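Local coordinates for putative isomerase (Streptomyces coelicolor A3, PDB 2OQH), which is a putative isomerase of the enolase superfamily, possibly able to dehydrate D-glucarate to 5-dehydro-4-deoxy-D-glucarate, at residues 50-53 / 54-57; 72-75 / 76-79; 212-216 / 217-221; 243-246 / 247-251; 256-260 / 261-265. One frame throughout, in Å; residues are numbered along the deposited sequence.

Interaction 1 of 5, residues 50-53 / 54-57; sequences TMWG and APVA
Val56 turns both methyl branches back onto residues 50-52, at the turn from strand 45-51 into helix 54-63. CG1 stands anti to the backbone N (chi1 179°), which carries it to 3.6 Å from Thr50 CG2; the two side chains cross obliquely. CG2, on the other branch, has Trp52 CB 3.7 Å away. The same Val56 CG2 sits 3.2 Å from Met51 O, a close fit of a methyl against a backbone carbonyl.

Trp52 meets Pro55 in another way. The side chains stand at about a right angle, and Pro55 CG reaches the rim of the indole in the ring plane, 3.9 Å from Trp52 CE3, so the pair touches edge-on and is not stacked.

The polar tie is made by backbone alone: Ala57 N donates to Gly53 O over 2.8 Å, with an N-H...O angle of 173°, an i to i+4 bond. An alanine in place of Val56 would probably open a gap beside Met51 O and deprive the Thr50 methyl of its neighbour.

Thr50 OG1 is bonded elsewhere, to Ala95 O of helix 85-112, while its CG2 faces Val56. The chemistry is therefore divided: the single backbone bond lies at the beginning of the helix, and apolar groups of Thr50, Trp52, Pro55 and Val56 make the side-chain contact between strand end and helix, which may help to set one against the other.

Interaction 2 of 5, residues 72-75 / 76-79; sequences PFAL and EAFH
His79 N donates to Leu75 O at 2.9 Å, and the N-H...O angle of 176° makes this an almost straight i to i+4 bond. One residue earlier, Phe78 N reaches Ala74 O at 3.1 Å; here the N-H...O angle falls to 152° and the donor is tilted from the carbonyl plane, so the bond is less well aligned. Ala74 occupies the N-cap of helix 75-81. Having only a methyl, it gives the helix no side-chain cap, and its part in the first turn is played by the carbonyl. It is also the centre of an inverse gamma turn, marked by a weak bond from Leu75 N to Phe73 O of 3.1 Å.

Leu75 O has a second neighbour in the imidazole of His79, whose CD2 lies 3.2 Å from it in an oblique approach. The first torsion of His79, chi1 -75°, sets CG beside its own backbone N and brings the ring back over the preceding turn. The far end, NE2, is hydrogen-bonded to Asp101 of helix 85-112, and Phe78 CD2 lies 4.3 Å above one face of the imidazole, over its centre.

Outward from this, packing between the segments is slight: Ala74 CB and Ala77 CB are 4.2 Å apart. The Leu75 side chain touches Trp105 and Met108 of helix 85-112, and Phe78 rests on Leu67. The contact is thus held by main-chain bonds of a helix start, while Leu75 and His79 meet helix 85-112 and Phe78 meets the loop at Leu67.

Interaction 3 of 5, residues 212-216 / 217-221; sequences IALEE and LDLEY
The flat group at the centre is the carbonyl of Leu214, which receives Leu217 N from above its plane, 49° out of it, at 2.9 Å. No ring takes part in the contact. A water donates to Leu214 O, at 2.8 Å, and accepts from Leu219 N, linking the C-terminal part of helix 204-214 to the outgoing chain. The next bond, Asp218 N to Glu215 O at 3.3 Å, is weak.

The leucines supply the packing. Leu217 CG lies anti to its carbonyl carbon (chi1 -52°), and CD1 thereby meets Leu214 CD2 at 3.6 Å. From the other branch of Leu214, CD1 is 4.1 Å from Leu219 CD1, which is equally close to Leu214 CB. Beyond the contact, Leu214 and Leu217 both rest on Leu182 of helix 175-188, and Leu219 on strand 193-197. An alanine at Leu217 would probably leave Leu214 CD2 and Leu182 without a shared apolar neighbour and open a gap between the helices.

The helix C-terminus has one firm and one weak i to i+3 bond, a left-handed residue (Asp218, phi 44°) and a bridging water, as helix 204-214 turns toward strand 221-223 in an alpha-to-beta connection of the TIM barrel.

Interaction 4 of 5, residues 243-246 / 247-251; sequences LCTN and MCVVR
Hydrogen bonding centres on Thr245 OG1, which accepts two successive backbone N-H groups: Met247 N at 3.1 Å and Cys248 N at 3.0 Å. At 166° and 177°, both are nearly straight. The bond to Met247, two residues on, defines an ST turn. With OG1 anti to the backbone N (chi1 -166°), the hydroxyl points at the turning chain, and Asp224 OD1 is a further hydrogen-bond partner of it. Asp224 also binds Asn246 N, which is consistent with it holding the turn from the end of the preceding strand.

Apolar and sulfur contacts lie on the methyl side of Thr245. Thr245 CG2 lies 4.0 Å from Val249 CB and 3.9 Å from Cys248 SG, while the valine side chain crosses the threonine at about a right angle. Separately, Asn246 OD1 approaches Met247 CG, of a selenomethionine, at 3.5 Å.

Packing of side chain on backbone forms a third group: Val250 CG1 is 3.3 Å from Asn246 O, a carbonyl that also accepts from Lys273 NZ.

Strand 243-245 ends here, on the side of the barrel where TIM-barrel enzymes carry their active sites. Two N-H groups share one hydroxyl, whereas Val249 N is buried with no partner in the model, which probably carries a polar cost.

Interaction 5 of 5, residues 256-260 / 261-265; sequences APAMR and LNAVD
Ala258 and Ala263 are joined by the i to i+5 bond of the Schellman motif that ends helix 252-260 and leads toward strand 266-269 of the TIM barrel. Along the helix, Pro257 comes first: its O accepts from Leu261 N at 3.0 Å, an ordinary helical bond, and Leu261 CG packs 3.4 Å from the same Pro257 O.

Ala258 O then takes Ala263 N at 3.0 Å, with the donor in the carbonyl plane and an N-H...O angle of 175°. The two methyl groups, Ala258 CB and Ala263 CB, are 4.4 Å apart, the apolar contact that accompanies the i to i+5 bond of this motif.

Met259 makes the second bond of the motif, its O receiving Asn262 N at 3.1 Å from well above the carbonyl plane (71° out of it). Asn262 has the positive phi, 50°, that turns the chain. The side chain of Met259, a selenomethionine, bends at chi2 and chi3, which brings CE round to Val264 CG2 at 3.8 Å, the two side chains roughly perpendicular. Val264 in turn touches Cys248, and Ala263 leans on Ile229 and Ala233 of helix 228-238.

Arg260 is the final helical residue, and its N still bonds back to Ala256 O at 2.9 Å.

In the fold
Interaction 4 is the buried contact and interaction 2 the surface one; interactions 1, 3 and 5 are partly buried. Interactions 1 and 2 belong to the N-terminal domain, starting successive helices that both lean on helix 85-112, whereas 3, 4 and 5 lie in the barrel, 4 and 5 on one strand-helix-strand unit and 3 earlier, before strand 221-223. Interactions 3 and 4 meet where Tyr221 CD1 packs 3.5 Å from Cys244 CB. Interactions 4 and 5 are joined by a probable hydrogen bond, Leu243 O to Asp265 N at 2.9 Å. Helix starts and ends rely on backbone bonds, with a bridging water in interaction 3; interaction 4, at a strand end, uses a side-chain hydroxyl.

Interaction 1 of 5, residues 50-53 / 54-57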
loop_
_atom_site.group_PDB
_atom_site.type_symbol
_atom_site.label_atom_id
_atom_site.label_comp_id
_atom_site.label_asym_id
_atom_site.label_seq_id
_atom_site.Cartn_x
_atom_site.Cartn_y
_atom_site.Cartn_z
ATOM N N THR A 50 8.366 7.690 1.686
ATOM C CA THR A 50 7.961 6.574 2.522
ATOM C C THR A 50 7.197 7.100 3.734
ATOM O O THR A 50 7.037 8.305 3.899
ATOM C CB THR A 50 9.192 5.737 2.948
ATOM O OG1 THR A 50 8.754 4.480 3.478
ATOM C CG2 THR A 50 10.017 6.470 3.994
HETATM N N MSE A 51 6.732 6.195 4.586
HETATM C CA MSE A 51 5.944 6.569 5.752
HETATM C C MSE A 51 6.683 7.238 6.912
HETATM O O MSE A 51 7.910 7.185 7.015
HETATM C CB MSE A 51 5.226 5.335 6.279
HETATM C CG MSE A 51 6.121 4.430 7.095
HETATM SE SE MSE A 51 5.271 2.763 7.533
HETATM C CE MSE A 51 3.993 3.356 8.850
ATOM N N TRP A 52 5.892 7.863 7.781
ATOM C CA TRP A 52 6.362 8.549 8.982
ATOM C C TRP A 52 7.462 9.577 8.794
ATOM O O TRP A 52 7.940 9.801 7.684
ATOM C CB TRP A 52 6.777 7.512 10.025
ATOM C CG TRP A 52 5.608 6.751 10.577
ATOM C CD1 TRP A 52 4.447 6.442 9.923
ATOM C CD2 TRP A 52 5.501 6.161 11.878
ATOM N NE1 TRP A 52 3.630 5.697 10.735
ATOM C CE2 TRP A 52 4.252 5.508 11.940
ATOM C CE3 TRP A 52 6.343 6.116 12.997
ATOM C CZ2 TRP A 52 3.822 4.818 13.080
ATOM C CZ3 TRP A 52 5.912 5.426 14.134
ATOM C CH2 TRP A 52 4.665 4.788 14.161
ATOM N N GLY A 53 7.858 10.205 9.900
ATOM C CA GLY A 53 8.879 11.234 9.847
ATOM C C GLY A 53 10.175 10.971 10.596
ATOM O O GLY A 53 10.972 10.121 10.187
ATOM N N ALA A 54 10.376 11.695 11.696
ATOM C CA ALA A 54 11.591 11.593 12.499
ATOM C C ALA A 54 12.267 10.222 12.592
ATOM O O ALA A 54 13.408 10.069 12.174
ATOM C CB ALA A 54 11.336 12.146 13.905
ATOM N N PRO A 55 11.579 9.203 13.126
ATOM C CA PRO A 55 12.273 7.911 13.203
ATOM C C PRO A 55 12.722 7.282 11.870
ATOM O O PRO A 55 13.805 6.691 11.792
ATOM C CB PRO A 55 11.286 7.036 13.981
ATOM C CG PRO A 55 9.958 7.592 13.587
ATOM C CD PRO A 55 10.192 9.095 13.607
ATOM N N VAL A 56 11.910 7.409 10.824
ATOM C CA VAL A 56 12.281 6.824 9.540
ATOM C C VAL A 56 13.397 7.635 8.902
ATOM O O VAL A 56 14.330 7.078 8.313
ATOM C CB VAL A 56 11.086 6.762 8.571
ATOM C CG1 VAL A 56 11.534 6.178 7.240
ATOM C CG2 VAL A 56 9.978 5.907 9.166
ATOM N N ALA A 57 13.294 8.956 9.025
ATOM C CA ALA A 57 14.304 9.845 8.479
ATOM C C ALA A 57 15.642 9.571 9.166
ATOM O O ALA A 57 16.691 9.643 8.535
ATOM C CB ALA A 57 13.893 11.292 8.689
#

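Interaction 2 of 5, residues 72-75 / 76-79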
loop_
_atom_site.group_PDB
_atom_site.type_symbol
_atom_site.label_atom_id
_atom_site.label_comp_id
_atom_site.label_asym_id
_atom_site.label_seq_id
_atom_site.Cartn_x
_atom_site.Cartn_y
_atom_site.Cartn_z
ATOM N N PRO A 72 23.617 3.306 -8.250
ATOM C CA PRO A 72 22.208 3.149 -7.866
ATOM C C PRO A 72 21.673 1.811 -8.381
ATOM O O PRO A 72 20.637 1.320 -7.933
ATOM C CB PRO A 72 21.534 4.357 -8.521
ATOM C CG PRO A 72 22.414 4.645 -9.701
ATOM C CD PRO A 72 23.797 4.471 -9.135
ATOM N N PHE A 73 22.410 1.224 -9.315
ATOM C CA PHE A 73 22.061 -0.058 -9.912
ATOM C C PHE A 73 22.397 -1.246 -9.011
ATOM O O PHE A 73 21.931 -2.367 -9.253
ATOM C CB PHE A 73 22.809 -0.230 -11.231
ATOM C CG PHE A 73 22.233 0.560 -12.368
ATOM C CD1 PHE A 73 21.210 0.026 -13.150
ATOM C CD2 PHE A 73 22.712 1.839 -12.665
ATOM C CE1 PHE A 73 20.673 0.749 -14.218
ATOM C CE2 PHE A 73 22.179 2.574 -13.734
ATOM C CZ PHE A 73 21.160 2.028 -14.509
ATOM N N ALA A 74 23.207 -1.014 -7.985
ATOM C CA ALA A 74 23.612 -2.096 -7.090
ATOM C C ALA A 74 22.651 -2.308 -5.921
ATOM O O ALA A 74 23.051 -2.244 -4.759
ATOM C CB ALA A 74 25.026 -1.828 -6.573
ATOM N N LEU A 75 21.387 -2.582 -6.236
ATOM C CA LEU A 75 20.368 -2.797 -5.210
ATOM C C LEU A 75 20.567 -4.075 -4.398
ATOM O O LEU A 75 20.385 -4.069 -3.184
ATOM C CB LEU A 75 18.969 -2.790 -5.843
ATOM C CG LEU A 75 18.480 -1.401 -6.279
ATOM C CD1 LEU A 75 17.107 -1.500 -6.915
ATOM C CD2 LEU A 75 18.437 -0.478 -5.065
ATOM N N GLU A 76 20.939 -5.164 -5.065
ATOM C CA GLU A 76 21.163 -6.436 -4.378
ATOM C C GLU A 76 22.223 -6.236 -3.306
ATOM O O GLU A 76 22.059 -6.692 -2.180
ATOM C CB GLU A 76 21.621 -7.516 -5.371
ATOM C CG GLU A 76 20.539 -7.988 -6.334
ATOM C CD GLU A 76 19.674 -9.120 -5.776
ATOM O OE1 GLU A 76 19.790 -9.445 -4.574
ATOM O OE2 GLU A 76 18.874 -9.686 -6.546
ATOM N N ALA A 77 23.303 -5.542 -3.657
ATOM C CA ALA A 77 24.386 -5.284 -2.712
ATOM C C ALA A 77 23.899 -4.410 -1.563
ATOM O O ALA A 77 24.240 -4.645 -0.397
ATOM C CB ALA A 77 25.554 -4.615 -3.421
ATOM N N PHE A 78 23.095 -3.405 -1.894
ATOM C CA PHE A 78 22.548 -2.498 -0.890
ATOM C C PHE A 78 21.665 -3.205 0.142
ATOM O O PHE A 78 21.850 -3.047 1.351
ATOM C CB PHE A 78 21.731 -1.401 -1.567
ATOM C CG PHE A 78 20.933 -0.573 -0.607
ATOM C CD1 PHE A 78 21.565 0.139 0.405
ATOM C CD2 PHE A 78 19.546 -0.525 -0.697
ATOM C CE1 PHE A 78 20.820 0.893 1.324
ATOM C CE2 PHE A 78 18.794 0.226 0.218
ATOM C CZ PHE A 78 19.435 0.933 1.228
ATOM N N HIS A 79 20.689 -3.966 -0.337
ATOM C CA HIS A 79 19.795 -4.682 0.563
ATOM C C HIS A 79 20.553 -5.648 1.460
ATOM O O HIS A 79 20.298 -5.707 2.660
ATOM C CB HIS A 79 18.728 -5.430 -0.231
ATOM C CG HIS A 79 17.659 -4.539 -0.778
ATOM N ND1 HIS A 79 16.725 -3.921 0.025
ATOM C CD2 HIS A 79 17.408 -4.124 -2.041
ATOM C CE1 HIS A 79 15.943 -3.160 -0.721
ATOM N NE2 HIS A 79 16.336 -3.265 -1.979
#

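Interaction 3 of 5, residues 212-216 / 217-221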
loop_
_atom_site.group_PDB
_atom_site.type_symbol
_atom_site.label_atom_id
_atom_site.label_comp_id
_atom_site.label_asym_id
_atom_site.label_seq_id
_atom_site.Cartn_x
_atom_site.Cartn_y
_atom_site.Cartn_z
ATOM N N ILE A 212 -18.925 -16.697 9.238
ATOM C CA ILE A 212 -20.008 -17.560 8.803
ATOM C C ILE A 212 -21.213 -16.703 8.392
ATOM O O ILE A 212 -21.841 -16.954 7.363
ATOM C CB ILE A 212 -20.408 -18.529 9.924
ATOM C CG1 ILE A 212 -19.267 -19.521 10.173
ATOM C CG2 ILE A 212 -21.687 -19.263 9.556
ATOM C CD1 ILE A 212 -19.520 -20.469 11.320
ATOM N N ALA A 213 -21.517 -15.684 9.188
ATOM C CA ALA A 213 -22.639 -14.799 8.897
ATOM C C ALA A 213 -22.416 -13.962 7.637
ATOM O O ALA A 213 -23.373 -13.556 6.981
ATOM C CB ALA A 213 -22.892 -13.884 10.084
ATOM N N LEU A 214 -21.154 -13.714 7.291
ATOM C CA LEU A 214 -20.825 -12.907 6.118
ATOM C C LEU A 214 -20.742 -13.683 4.805
ATOM O O LEU A 214 -20.721 -13.083 3.727
ATOM C CB LEU A 214 -19.505 -12.173 6.353
ATOM C CG LEU A 214 -19.493 -11.143 7.485
ATOM C CD1 LEU A 214 -18.060 -10.680 7.732
ATOM C CD2 LEU A 214 -20.393 -9.966 7.129
ATOM N N GLU A 215 -20.689 -15.009 4.889
ATOM C CA GLU A 215 -20.596 -15.838 3.691
ATOM C C GLU A 215 -21.700 -15.554 2.676
ATOM O O GLU A 215 -21.481 -15.661 1.477
ATOM C CB GLU A 215 -20.635 -17.326 4.058
ATOM C CG GLU A 215 -19.571 -17.759 5.049
ATOM C CD GLU A 215 -19.547 -19.260 5.271
ATOM O OE1 GLU A 215 -20.626 -19.887 5.303
ATOM O OE2 GLU A 215 -18.443 -19.812 5.431
ATOM N N GLU A 216 -22.891 -15.203 3.148
ATOM C CA GLU A 216 -23.999 -14.936 2.228
ATOM C C GLU A 216 -23.865 -13.619 1.453
ATOM O O GLU A 216 -24.662 -13.342 0.555
ATOM C CB GLU A 216 -25.332 -14.959 2.984
ATOM C CG GLU A 216 -25.440 -13.908 4.071
ATOM C CD GLU A 216 -26.796 -13.914 4.761
ATOM O OE1 GLU A 216 -27.022 -13.036 5.620
ATOM O OE2 GLU A 216 -27.634 -14.795 4.449
ATOM N N LEU A 217 -22.850 -12.822 1.782
ATOM C CA LEU A 217 -22.626 -11.538 1.115
ATOM C C LEU A 217 -21.575 -11.623 -0.004
ATOM O O LEU A 217 -21.327 -10.646 -0.716
ATOM C CB LEU A 217 -22.199 -10.489 2.152
ATOM C CG LEU A 217 -23.119 -10.355 3.376
ATOM C CD1 LEU A 217 -22.572 -9.308 4.326
ATOM C CD2 LEU A 217 -24.524 -9.980 2.929
ATOM N N ASP A 218 -20.963 -12.794 -0.154
ATOM C CA ASP A 218 -19.939 -13.032 -1.169
ATOM C C ASP A 218 -18.905 -11.904 -1.283
ATOM O O ASP A 218 -18.743 -11.285 -2.335
ATOM C CB ASP A 218 -20.595 -13.290 -2.531
ATOM C CG ASP A 218 -19.593 -13.713 -3.591
ATOM O OD1 ASP A 218 -18.661 -14.493 -3.267
ATOM O OD2 ASP A 218 -19.735 -13.274 -4.748
ATOM N N LEU A 219 -18.196 -11.657 -0.191
ATOM C CA LEU A 219 -17.180 -10.614 -0.157
ATOM C C LEU A 219 -15.953 -11.027 -0.956
ATOM O O LEU A 219 -15.628 -12.210 -1.032
ATOM C CB LEU A 219 -16.750 -10.352 1.287
ATOM C CG LEU A 219 -17.838 -10.125 2.336
ATOM C CD1 LEU A 219 -17.200 -10.077 3.723
ATOM C CD2 LEU A 219 -18.576 -8.833 2.035
ATOM N N GLU A 220 -15.266 -10.056 -1.547
ATOM C CA GLU A 220 -14.057 -10.366 -2.293
ATOM C C GLU A 220 -13.100 -11.040 -1.309
ATOM O O GLU A 220 -12.456 -12.030 -1.639
ATOM C CB GLU A 220 -13.435 -9.099 -2.878
ATOM C CG GLU A 220 -12.124 -9.354 -3.589
ATOM C CD GLU A 220 -11.650 -8.150 -4.375
ATOM O OE1 GLU A 220 -12.096 -7.025 -4.049
ATOM O OE2 GLU A 220 -10.833 -8.330 -5.305
ATOM N N TYR A 221 -12.995 -10.484 -0.108
ATOM C CA TYR A 221 -12.184 -11.097 0.934
ATOM C C TYR A 221 -12.353 -10.484 2.305
ATOM O O TYR A 221 -12.802 -9.347 2.449
ATOM C CB TYR A 221 -10.690 -11.149 0.561
ATOM C CG TYR A 221 -10.023 -9.851 0.165
ATOM C CD1 TYR A 221 -9.803 -8.831 1.095
ATOM C CD2 TYR A 221 -9.562 -9.665 -1.133
ATOM C CE1 TYR A 221 -9.128 -7.653 0.734
ATOM C CE2 TYR A 221 -8.889 -8.503 -1.506
ATOM C CZ TYR A 221 -8.675 -7.496 -0.573
ATOM O OH TYR A 221 -8.024 -6.344 -0.967
HETATM O O HOH W 1 -18.678 -13.595 1.867
#

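Interaction 4 of 5, residues 243-246 / 247-251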
loop_
_atom_site.group_PDB
_atom_site.type_symbol
_atom_site.label_atom_id
_atom_site.label_comp_id
_atom_site.label_asym_id
_atom_site.label_seq_id
_atom_site.Cartn_x
_atom_site.Cartn_y
_atom_site.Cartn_z
ATOM N N LEU A 243 -9.488 -15.269 2.550
ATOM C CA LEU A 243 -8.841 -14.580 3.661
ATOM C C LEU A 243 -7.604 -13.809 3.184
ATOM O O LEU A 243 -6.740 -14.356 2.502
ATOM C CB LEU A 243 -8.455 -15.604 4.731
ATOM C CG LEU A 243 -8.287 -15.118 6.169
ATOM C CD1 LEU A 243 -9.628 -14.620 6.708
ATOM C CD2 LEU A 243 -7.757 -16.261 7.026
ATOM N N CYS A 244 -7.521 -12.540 3.560
ATOM C CA CYS A 244 -6.416 -11.687 3.147
ATOM C C CYS A 244 -5.646 -11.133 4.343
ATOM O O CYS A 244 -6.187 -11.033 5.448
ATOM C CB CYS A 244 -6.968 -10.540 2.290
ATOM S SG CYS A 244 -5.747 -9.372 1.652
ATOM N N THR A 245 -4.384 -10.779 4.123
ATOM C CA THR A 245 -3.558 -10.234 5.195
ATOM C C THR A 245 -2.455 -9.290 4.728
ATOM O O THR A 245 -1.968 -9.375 3.599
ATOM C CB THR A 245 -2.842 -11.353 5.996
ATOM O OG1 THR A 245 -2.318 -10.814 7.214
ATOM C CG2 THR A 245 -1.665 -11.916 5.194
ATOM N N ASN A 246 -2.078 -8.389 5.626
ATOM C CA ASN A 246 -0.968 -7.471 5.408
ATOM C C ASN A 246 -0.440 -7.226 6.811
ATOM O O ASN A 246 0.212 -6.225 7.081
ATOM C CB ASN A 246 -1.398 -6.163 4.717
ATOM C CG ASN A 246 -2.343 -5.321 5.551
ATOM O OD1 ASN A 246 -2.017 -4.895 6.656
ATOM N ND2 ASN A 246 -3.526 -5.067 5.010
HETATM N N MSE A 247 -0.740 -8.180 7.695
HETATM C CA MSE A 247 -0.321 -8.138 9.093
HETATM C C MSE A 247 0.328 -9.423 9.625
HETATM O O MSE A 247 1.232 -9.343 10.455
HETATM C CB MSE A 247 -1.503 -7.783 9.997
HETATM C CG MSE A 247 -1.984 -6.342 9.863
HETATM SE SE MSE A 247 -3.507 -5.954 11.006
HETATM C CE MSE A 247 -2.607 -5.920 12.705
ATOM N N CYS A 248 -0.118 -10.599 9.180
ATOM C CA CYS A 248 0.486 -11.834 9.688
ATOM C C CYS A 248 1.571 -12.396 8.758
ATOM O O CYS A 248 2.303 -13.311 9.131
ATOM C CB CYS A 248 -0.585 -12.897 9.986
ATOM S SG CYS A 248 -1.302 -13.747 8.579
ATOM N N VAL A 249 1.662 -11.837 7.552
ATOM C CA VAL A 249 2.683 -12.212 6.574
ATOM C C VAL A 249 3.160 -10.882 6.000
ATOM O O VAL A 249 2.572 -10.374 5.045
ATOM C CB VAL A 249 2.122 -13.071 5.420
ATOM C CG1 VAL A 249 3.205 -13.279 4.362
ATOM C CG2 VAL A 249 1.636 -14.415 5.944
ATOM N N VAL A 250 4.213 -10.314 6.592
ATOM C CA VAL A 250 4.740 -9.020 6.151
ATOM C C VAL A 250 6.224 -9.038 5.787
ATOM O O VAL A 250 6.857 -7.993 5.649
ATOM C CB VAL A 250 4.516 -7.937 7.236
ATOM C CG1 VAL A 250 3.040 -7.878 7.607
ATOM C CG2 VAL A 250 5.357 -8.241 8.470
ATOM N N ARG A 251 6.767 -10.237 5.632
ATOM C CA ARG A 251 8.166 -10.426 5.280
ATOM C C ARG A 251 8.301 -11.871 4.831
ATOM O O ARG A 251 7.543 -12.727 5.273
ATOM C CB ARG A 251 9.064 -10.163 6.493
ATOM C CG ARG A 251 8.785 -11.060 7.680
ATOM C CD ARG A 251 9.680 -10.725 8.869
ATOM N NE ARG A 251 9.576 -11.775 9.877
ATOM C CZ ARG A 251 10.544 -12.107 10.733
ATOM N NH1 ARG A 251 11.707 -11.471 10.719
ATOM N NH2 ARG A 251 10.348 -13.102 11.593
#

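Interaction 5 of 5, residues 256-260 / 261-265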
loop_
_atom_site.group_PDB
_atom_site.type_symbol
_atom_site.label_atom_id
_atom_site.label_comp_id
_atom_site.label_asym_id
_atom_site.label_seq_id
_atom_site.Cartn_x
_atom_site.Cartn_y
_atom_site.Cartn_z
ATOM N N ALA A 256 6.833 -19.096 4.172
ATOM C CA ALA A 256 6.846 -20.553 4.273
ATOM C C ALA A 256 5.923 -21.045 5.389
ATOM O O ALA A 256 5.077 -21.905 5.161
ATOM C CB ALA A 256 8.266 -21.052 4.496
ATOM N N PRO A 257 6.077 -20.509 6.611
ATOM C CA PRO A 257 5.200 -20.956 7.698
ATOM C C PRO A 257 3.713 -20.743 7.366
ATOM O O PRO A 257 2.889 -21.621 7.602
ATOM C CB PRO A 257 5.662 -20.109 8.879
ATOM C CG PRO A 257 7.118 -19.907 8.590
ATOM C CD PRO A 257 7.103 -19.582 7.120
ATOM N N ALA A 258 3.377 -19.581 6.812
ATOM C CA ALA A 258 1.988 -19.288 6.463
ATOM C C ALA A 258 1.441 -20.283 5.438
ATOM O O ALA A 258 0.275 -20.671 5.498
ATOM C CB ALA A 258 1.866 -17.866 5.917
HETATM N N MSE A 259 2.277 -20.685 4.492
HETATM C CA MSE A 259 1.837 -21.635 3.480
HETATM C C MSE A 259 1.656 -23.020 4.090
HETATM O O MSE A 259 0.655 -23.679 3.845
HETATM C CB MSE A 259 2.845 -21.707 2.329
HETATM C CG MSE A 259 3.005 -20.407 1.565
HETATM SE SE MSE A 259 1.352 -19.881 0.714
HETATM C CE MSE A 259 0.645 -18.700 2.087
ATOM N N ARG A 260 2.616 -23.462 4.894
ATOM C CA ARG A 260 2.498 -24.789 5.493
ATOM C C ARG A 260 1.307 -24.899 6.436
ATOM O O ARG A 260 0.744 -25.981 6.607
ATOM C CB ARG A 260 3.776 -25.169 6.237
ATOM C CG ARG A 260 4.926 -25.535 5.332
ATOM C CD ARG A 260 6.033 -26.223 6.116
ATOM N NE ARG A 260 7.231 -26.406 5.304
ATOM C CZ ARG A 260 7.322 -27.219 4.254
ATOM N NH1 ARG A 260 6.281 -27.951 3.874
ATOM N NH2 ARG A 260 8.454 -27.272 3.569
ATOM N N LEU A 261 0.925 -23.785 7.049
ATOM C CA LEU A 261 -0.204 -23.780 7.971
ATOM C C LEU A 261 -1.510 -23.356 7.302
ATOM O O LEU A 261 -2.539 -23.254 7.966
ATOM C CB LEU A 261 0.088 -22.862 9.166
ATOM C CG LEU A 261 1.278 -23.267 10.047
ATOM C CD1 LEU A 261 1.430 -22.269 11.179
ATOM C CD2 LEU A 261 1.073 -24.663 10.605
ATOM N N ASN A 262 -1.459 -23.109 5.992
ATOM C CA ASN A 262 -2.638 -22.703 5.219
ATOM C C ASN A 262 -3.380 -21.550 5.875
ATOM O O ASN A 262 -4.595 -21.608 6.059
ATOM C CB ASN A 262 -3.588 -23.890 5.062
ATOM C CG ASN A 262 -2.970 -25.017 4.273
ATOM O OD1 ASN A 262 -2.661 -24.864 3.097
ATOM N ND2 ASN A 262 -2.776 -26.152 4.920
ATOM N N ALA A 263 -2.643 -20.496 6.198
ATOM C CA ALA A 263 -3.199 -19.333 6.879
ATOM C C ALA A 263 -3.898 -18.274 6.033
ATOM O O ALA A 263 -4.748 -17.558 6.554
ATOM C CB ALA A 263 -2.104 -18.665 7.710
ATOM N N VAL A 264 -3.554 -18.159 4.752
ATOM C CA VAL A 264 -4.159 -17.125 3.917
ATOM C C VAL A 264 -4.431 -17.519 2.463
ATOM O O VAL A 264 -3.831 -18.453 1.936
ATOM C CB VAL A 264 -3.279 -15.858 3.903
ATOM C CG1 VAL A 264 -3.019 -15.371 5.339
ATOM C CG2 VAL A 264 -1.963 -16.153 3.204
ATOM N N ASP A 265 -5.333 -16.779 1.820
ATOM C CA ASP A 265 -5.697 -17.021 0.423
ATOM C C ASP A 265 -5.248 -15.861 -0.462
ATOM O O ASP A 265 -5.070 -16.015 -1.671
ATOM C CB ASP A 265 -7.215 -17.173 0.283
ATOM C CG ASP A 265 -7.772 -18.285 1.145
ATOM O OD1 ASP A 265 -7.403 -19.457 0.905
ATOM O OD2 ASP A 265 -8.579 -17.988 2.059
#